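Local coordinates for MAR1 Ribonuclease (Caenorhabditis elegans, PDB 2B34), which probably acts as a hydrolase of the isochorismatase family and is named a ribonuclease, although its natural substrate is uncertain, at residues Pro53-Glu58 against Pro80-Thr85; Ser15-Cys20 against Arg42-Ala47. One frame throughout, in Å; residues are numbered along the deposited sequence.

Interaction 1: residues Pro53-Glu58 against Pro80-Thr85; sequences PTIVTE and PIFDKT
Glu58 and Ile81 meet on one face of the sheet, where the methyl CG2 of Ile81 sits squarely over the flat carboxylate, 3.6 Å from Glu58 CD. With CG beside the backbone N (chi1 -55°) and the chain extended beyond it, Glu58 lays its acid group obliquely across the Ile81 side chain. The carboxylate is buried, yet both oxygens are satisfied: OE1 bonds His66 ND1 and OE2 bonds Thr67 OG1. Shortening the residue to an alanine is likely to leave His66 and Thr67 without their carboxylate partner and to open a gap beside the Ile81 methyl. Further back on this face, Ile81 CG1 packs on Val56 CB at 3.8 Å. These side chains ride on a textbook parallel ladder, the edge pair of a Rossmann-like sheet as this chain forms it, in which Val56 and Glu58 each donate and accept, their partners being Pro80, Phe82 and Lys84. Its shortest bond runs from Glu58 N to Phe82 O, at 2.8 Å. The most bent, 138° at the hydrogen, is that from Lys84 N to Glu58 O. On the other face the Phe82 ring receives Ile55 CG2 obliquely, the methyl 4.3 Å from Phe82 CD2, and also touches Pro93. Ahead of it, the Lys84 chain crosses Thr57, CE lying 3.5 Å from Thr57 OG1, and both polar ends reach Asp21: NZ in a salt bridge, OG1 in a hydrogen bond.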
loop_
_atom_site.group_PDB
_atom_site.type_symbol
_atom_site.label_atom_id
_atom_site.label_comp_id
_atom_site.label_asym_id
_atom_site.label_seq_id
_atom_site.Cartn_x
_atom_site.Cartn_y
_atom_site.Cartn_z
ATOM N N PRO A 53 7.407 25.985 16.231
ATOM C CA PRO A 53 6.086 26.530 16.533
ATOM C C PRO A 53 5.061 25.416 16.714
ATOM O O PRO A 53 4.982 24.503 15.886
ATOM C CB PRO A 53 5.757 27.358 15.287
ATOM C CG PRO A 53 7.071 27.710 14.717
ATOM C CD PRO A 53 7.959 26.550 14.987
ATOM N N THR A 54 4.314 25.482 17.811
ATOM C CA THR A 54 3.281 24.497 18.119
ATOM C C THR A 54 1.913 25.170 18.119
ATOM O O THR A 54 1.761 26.282 18.631
ATOM C CB THR A 54 3.540 23.811 19.483
ATOM O OG1 THR A 54 4.849 23.226 19.484
ATOM C CG2 THR A 54 2.509 22.718 19.759
ATOM N N ILE A 55 0.934 24.485 17.530
ATOM C CA ILE A 55 -0.458 24.926 17.497
ATOM C C ILE A 55 -1.340 23.805 18.047
ATOM O O ILE A 55 -1.201 22.648 17.659
ATOM C CB ILE A 55 -0.917 25.281 16.043
ATOM C CG1 ILE A 55 -0.031 26.374 15.415
ATOM C CG2 ILE A 55 -2.411 25.654 16.005
ATOM C CD1 ILE A 55 -0.320 27.811 15.888
ATOM N N VAL A 56 -2.249 24.157 18.952
ATOM C CA VAL A 56 -3.179 23.198 19.541
ATOM C C VAL A 56 -4.614 23.633 19.244
ATOM O O VAL A 56 -4.960 24.803 19.415
ATOM C CB VAL A 56 -2.982 23.072 21.080
ATOM C CG1 VAL A 56 -3.871 21.971 21.665
ATOM C CG2 VAL A 56 -1.522 22.806 21.429
ATOM N N THR A 57 -5.438 22.693 18.785
ATOM C CA THR A 57 -6.876 22.939 18.663
ATOM C C THR A 57 -7.667 22.065 19.624
ATOM O O THR A 57 -7.248 20.952 19.961
ATOM C CB THR A 57 -7.421 22.711 17.226
ATOM O OG1 THR A 57 -7.184 21.353 16.819
ATOM C CG2 THR A 57 -6.788 23.688 16.231
ATOM N N GLU A 58 -8.815 22.581 20.054
ATOM C CA GLU A 58 -9.770 21.816 20.846
ATOM C C GLU A 58 -11.150 21.892 20.192
ATOM O O GLU A 58 -11.657 22.983 19.918
ATOM C CB GLU A 58 -9.818 22.329 22.289
ATOM C CG GLU A 58 -8.457 22.353 22.980
ATOM C CD GLU A 58 -8.505 22.870 24.407
ATOM O OE1 GLU A 58 -9.455 23.599 24.754
ATOM O OE2 GLU A 58 -7.578 22.544 25.182
ATOM N N PRO A 80 -0.331 28.843 21.190
ATOM C CA PRO A 80 -1.752 29.122 21.000
ATOM C C PRO A 80 -2.601 27.858 21.126
ATOM O O PRO A 80 -2.185 26.780 20.693
ATOM C CB PRO A 80 -1.824 29.647 19.558
ATOM C CG PRO A 80 -0.428 29.971 19.175
ATOM C CD PRO A 80 0.423 29.018 19.937
ATOM N N ILE A 81 -3.774 28.005 21.734
ATOM C CA ILE A 81 -4.768 26.943 21.796
ATOM C C ILE A 81 -6.093 27.524 21.330
ATOM O O ILE A 81 -6.661 28.397 21.990
ATOM C CB ILE A 81 -4.929 26.360 23.226
ATOM C CG1 ILE A 81 -3.626 25.703 23.699
ATOM C CG2 ILE A 81 -6.103 25.367 23.271
ATOM C CD1 ILE A 81 -3.564 25.431 25.205
ATOM N N PHE A 82 -6.578 27.033 20.192
ATOM C CA PHE A 82 -7.808 27.545 19.588
ATOM C C PHE A 82 -8.954 26.544 19.693
ATOM O O PHE A 82 -8.757 25.340 19.519
ATOM C CB PHE A 82 -7.581 27.910 18.118
ATOM C CG PHE A 82 -6.464 28.897 17.891
ATOM C CD1 PHE A 82 -6.495 30.161 18.480
ATOM C CD2 PHE A 82 -5.387 28.568 17.070
ATOM C CE1 PHE A 82 -5.462 31.076 18.264
ATOM C CE2 PHE A 82 -4.352 29.472 16.847
ATOM C CZ PHE A 82 -4.388 30.729 17.446
ATOM N N ASP A 83 -10.152 27.047 19.975
ATOM C CA ASP A 83 -11.346 26.211 19.926
ATOM C C ASP A 83 -11.983 26.268 18.536
ATOM O O ASP A 83 -11.789 27.232 17.793
ATOM C CB ASP A 83 -12.350 26.598 21.020
ATOM C CG ASP A 83 -12.929 27.991 20.828
ATOM O OD1 ASP A 83 -12.157 28.970 20.794
ATOM O OD2 ASP A 83 -14.170 28.102 20.729
ATOM N N LYS A 84 -12.734 25.227 18.192
ATOM C CA LYS A 84 -13.368 25.123 16.881
ATOM C C LYS A 84 -14.529 24.135 16.898
ATOM O O LYS A 84 -14.622 23.281 17.787
ATOM C CB LYS A 84 -12.345 24.710 15.807
ATOM C CG LYS A 84 -11.647 23.367 16.063
ATOM C CD LYS A 84 -10.842 22.916 14.851
ATOM C CE LYS A 84 -10.212 21.534 15.053
ATOM N NZ LYS A 84 -11.222 20.446 15.204
ATOM N N THR A 85 -15.402 24.260 15.901
ATOM C CA THR A 85 -16.462 23.289 15.651
ATOM C C THR A 85 -16.244 22.605 14.303
ATOM O O THR A 85 -16.683 21.472 14.094
ATOM C CB THR A 85 -17.854 23.941 15.685
ATOM O OG1 THR A 85 -17.829 25.153 14.920
ATOM C CG2 THR A 85 -18.267 24.255 17.122
#

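Interaction 2: residues Ser15-Cys20 against Arg42-Ala47; sequences SALFVC and RLIDAA
With CG anti to the backbone N (chi1 175°), Leu17 stretches from strand 15-20 toward the helix, and a second torsion of 66° leaves CD2 as the extended branch, pointing at the helix backbone at Leu43 and Ile44. Val19, two residues on, has CG2 beside its own backbone N, from where this methyl meets Ile44. The contact is thus a compact example of how a strand and a helix pack through the alternate residues that face the helix. Leu17 CD2 does most of the touching: it lies 3.6 Å from Leu43 O and close to Ile44 CA. It is also 3.8 Å from Ala47 CB, so that one methyl beds against a full turn of helix. The carbonyl it covers is not wasted, since Leu43 O accepts the helical bond from Ala47 N at 2.8 Å. The other branch, CD1, looks to Leu43 CB at a looser 4.2 Å, the two leucine side chains crossing at about a right angle. Ile44 CG1 is shared, being 3.9 Å from Leu17 CD2 and equally far from Val19 CG2. No hydrogen bond spans the contact; the side chains that meet are all apolar, and all are buried, with the segment axes 9.5 Å apart and running at 146°. The pairing belongs to the beta-alpha-beta unit of strand 15-20, helix 33-49 and strand 54-59. Beside it, Leu43 reaches Ile105 and Val107 of strand 103-109 and leans on helix 161-169, while Leu17 touches Thr54 of strand 54-59.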
loop_
_atom_site.group_PDB
_atom_site.type_symbol
_atom_site.label_atom_id
_atom_site.label_comp_id
_atom_site.label_asym_id
_atom_site.label_seq_id
_atom_site.Cartn_x
_atom_site.Cartn_y
_atom_site.Cartn_z
ATOM N N SER A 15 9.182 24.030 9.951
ATOM C CA SER A 15 8.140 23.124 10.437
ATOM C C SER A 15 7.279 23.688 11.568
ATOM O O SER A 15 7.707 24.557 12.325
ATOM C CB SER A 15 8.767 21.800 10.896
ATOM O OG SER A 15 9.413 21.135 9.821
ATOM N N ALA A 16 6.058 23.170 11.670
ATOM C CA ALA A 16 5.180 23.446 12.805
ATOM C C ALA A 16 4.563 22.148 13.307
ATOM O O ALA A 16 4.295 21.230 12.521
ATOM C CB ALA A 16 4.087 24.447 12.425
ATOM N N LEU A 17 4.350 22.073 14.618
ATOM C CA LEU A 17 3.652 20.940 15.208
ATOM C C LEU A 17 2.190 21.286 15.447
ATOM O O LEU A 17 1.870 22.237 16.159
ATOM C CB LEU A 17 4.323 20.488 16.508
ATOM C CG LEU A 17 3.625 19.378 17.313
ATOM C CD1 LEU A 17 3.593 18.023 16.575
ATOM C CD2 LEU A 17 4.286 19.233 18.672
ATOM N N PHE A 18 1.309 20.503 14.838
ATOM C CA PHE A 18 -0.123 20.652 15.039
ATOM C C PHE A 18 -0.630 19.526 15.944
ATOM O O PHE A 18 -0.475 18.344 15.630
ATOM C CB PHE A 18 -0.852 20.661 13.688
ATOM C CG PHE A 18 -0.967 22.032 13.050
ATOM C CD1 PHE A 18 0.077 22.955 13.121
ATOM C CD2 PHE A 18 -2.119 22.385 12.346
ATOM C CE1 PHE A 18 -0.035 24.214 12.522
ATOM C CE2 PHE A 18 -2.243 23.641 11.746
ATOM C CZ PHE A 18 -1.199 24.556 11.838
ATOM N N VAL A 19 -1.216 19.908 17.077
ATOM C CA VAL A 19 -1.808 18.960 18.024
ATOM C C VAL A 19 -3.324 19.096 17.936
ATOM O O VAL A 19 -3.889 20.091 18.410
ATOM C CB VAL A 19 -1.351 19.251 19.486
ATOM C CG1 VAL A 19 -1.948 18.240 20.463
ATOM C CG2 VAL A 19 0.176 19.290 19.595
ATOM N N CYS A 20 -3.997 18.120 17.334
ATOM C CA CYS A 20 -5.443 18.284 17.160
ATOM C C CYS A 20 -6.334 17.456 18.071
ATOM O O CYS A 20 -6.297 16.214 18.078
ATOM C CB CYS A 20 -5.887 18.293 15.676
ATOM S SG CYS A 20 -6.902 16.973 15.008
ATOM N N ARG A 42 5.947 13.287 23.473
ATOM C CA ARG A 42 7.318 13.247 22.936
ATOM C C ARG A 42 7.553 14.301 21.857
ATOM O O ARG A 42 8.602 14.957 21.843
ATOM C CB ARG A 42 7.661 11.857 22.390
ATOM C CG ARG A 42 7.828 10.806 23.458
ATOM C CD ARG A 42 7.966 9.415 22.863
ATOM N NE ARG A 42 8.156 8.405 23.905
ATOM C CZ ARG A 42 8.864 7.291 23.753
ATOM N NH1 ARG A 42 9.476 7.031 22.604
ATOM N NH2 ARG A 42 8.974 6.441 24.759
ATOM N N LEU A 43 6.580 14.452 20.957
ATOM C CA LEU A 43 6.668 15.439 19.886
ATOM C C LEU A 43 6.544 16.867 20.401
ATOM O O LEU A 43 7.257 17.759 19.939
ATOM C CB LEU A 43 5.626 15.161 18.803
ATOM C CG LEU A 43 6.167 14.130 17.813
ATOM C CD1 LEU A 43 5.161 13.048 17.554
ATOM C CD2 LEU A 43 6.669 14.787 16.527
ATOM N N ILE A 44 5.633 17.069 21.354
ATOM C CA ILE A 44 5.479 18.357 22.033
ATOM C C ILE A 44 6.781 18.781 22.729
ATOM O O ILE A 44 7.200 19.929 22.601
ATOM C CB ILE A 44 4.284 18.335 23.014
ATOM C CG1 ILE A 44 2.969 18.488 22.242
ATOM C CG2 ILE A 44 4.407 19.437 24.059
ATOM C CD1 ILE A 44 1.737 18.037 23.008
ATOM N N ASP A 45 7.411 17.847 23.445
ATOM C CA ASP A 45 8.705 18.081 24.091
ATOM C C ASP A 45 9.790 18.391 23.063
ATOM O O ASP A 45 10.590 19.310 23.255
ATOM C CB ASP A 45 9.142 16.863 24.911
ATOM C CG ASP A 45 8.329 16.668 26.181
ATOM O OD1 ASP A 45 7.684 17.622 26.670
ATOM O OD2 ASP A 45 8.348 15.531 26.701
ATOM N N ALA A 46 9.813 17.615 21.978
ATOM C CA ALA A 46 10.772 17.823 20.895
ATOM C C ALA A 46 10.606 19.193 20.255
ATOM O O ALA A 46 11.599 19.858 19.965
ATOM C CB ALA A 46 10.651 16.731 19.850
ATOM N N ALA A 47 9.357 19.611 20.044
ATOM C CA ALA A 47 9.070 20.926 19.462
ATOM C C ALA A 47 9.531 22.076 20.370
ATOM O O ALA A 47 10.094 23.061 19.889
ATOM C CB ALA A 47 7.589 21.058 19.124
#

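Interactions 1 and 2, centred about 12 Å apart, share a seam: strand 54-59 pairs with 81-84 along one edge and with 15-20 along the other. There Ile55 N probably bonds Leu17 O, and Val19 N probably bonds Ile55 O, both at 2.8 Å. Helix 33-49 joins the two strands in sequence and touches the second, Ala47 CB lying 3.5 Å from Thr54 OG1. At the C-terminal end of 15-20, Cys20 is in a disulfide with Cys114. The grouping of Asp21, just beyond that end, with Lys84 of interaction 1 and Cys114 is consistent with the Asp-Lys-Cys triad of isochorismatase-family hydrolases.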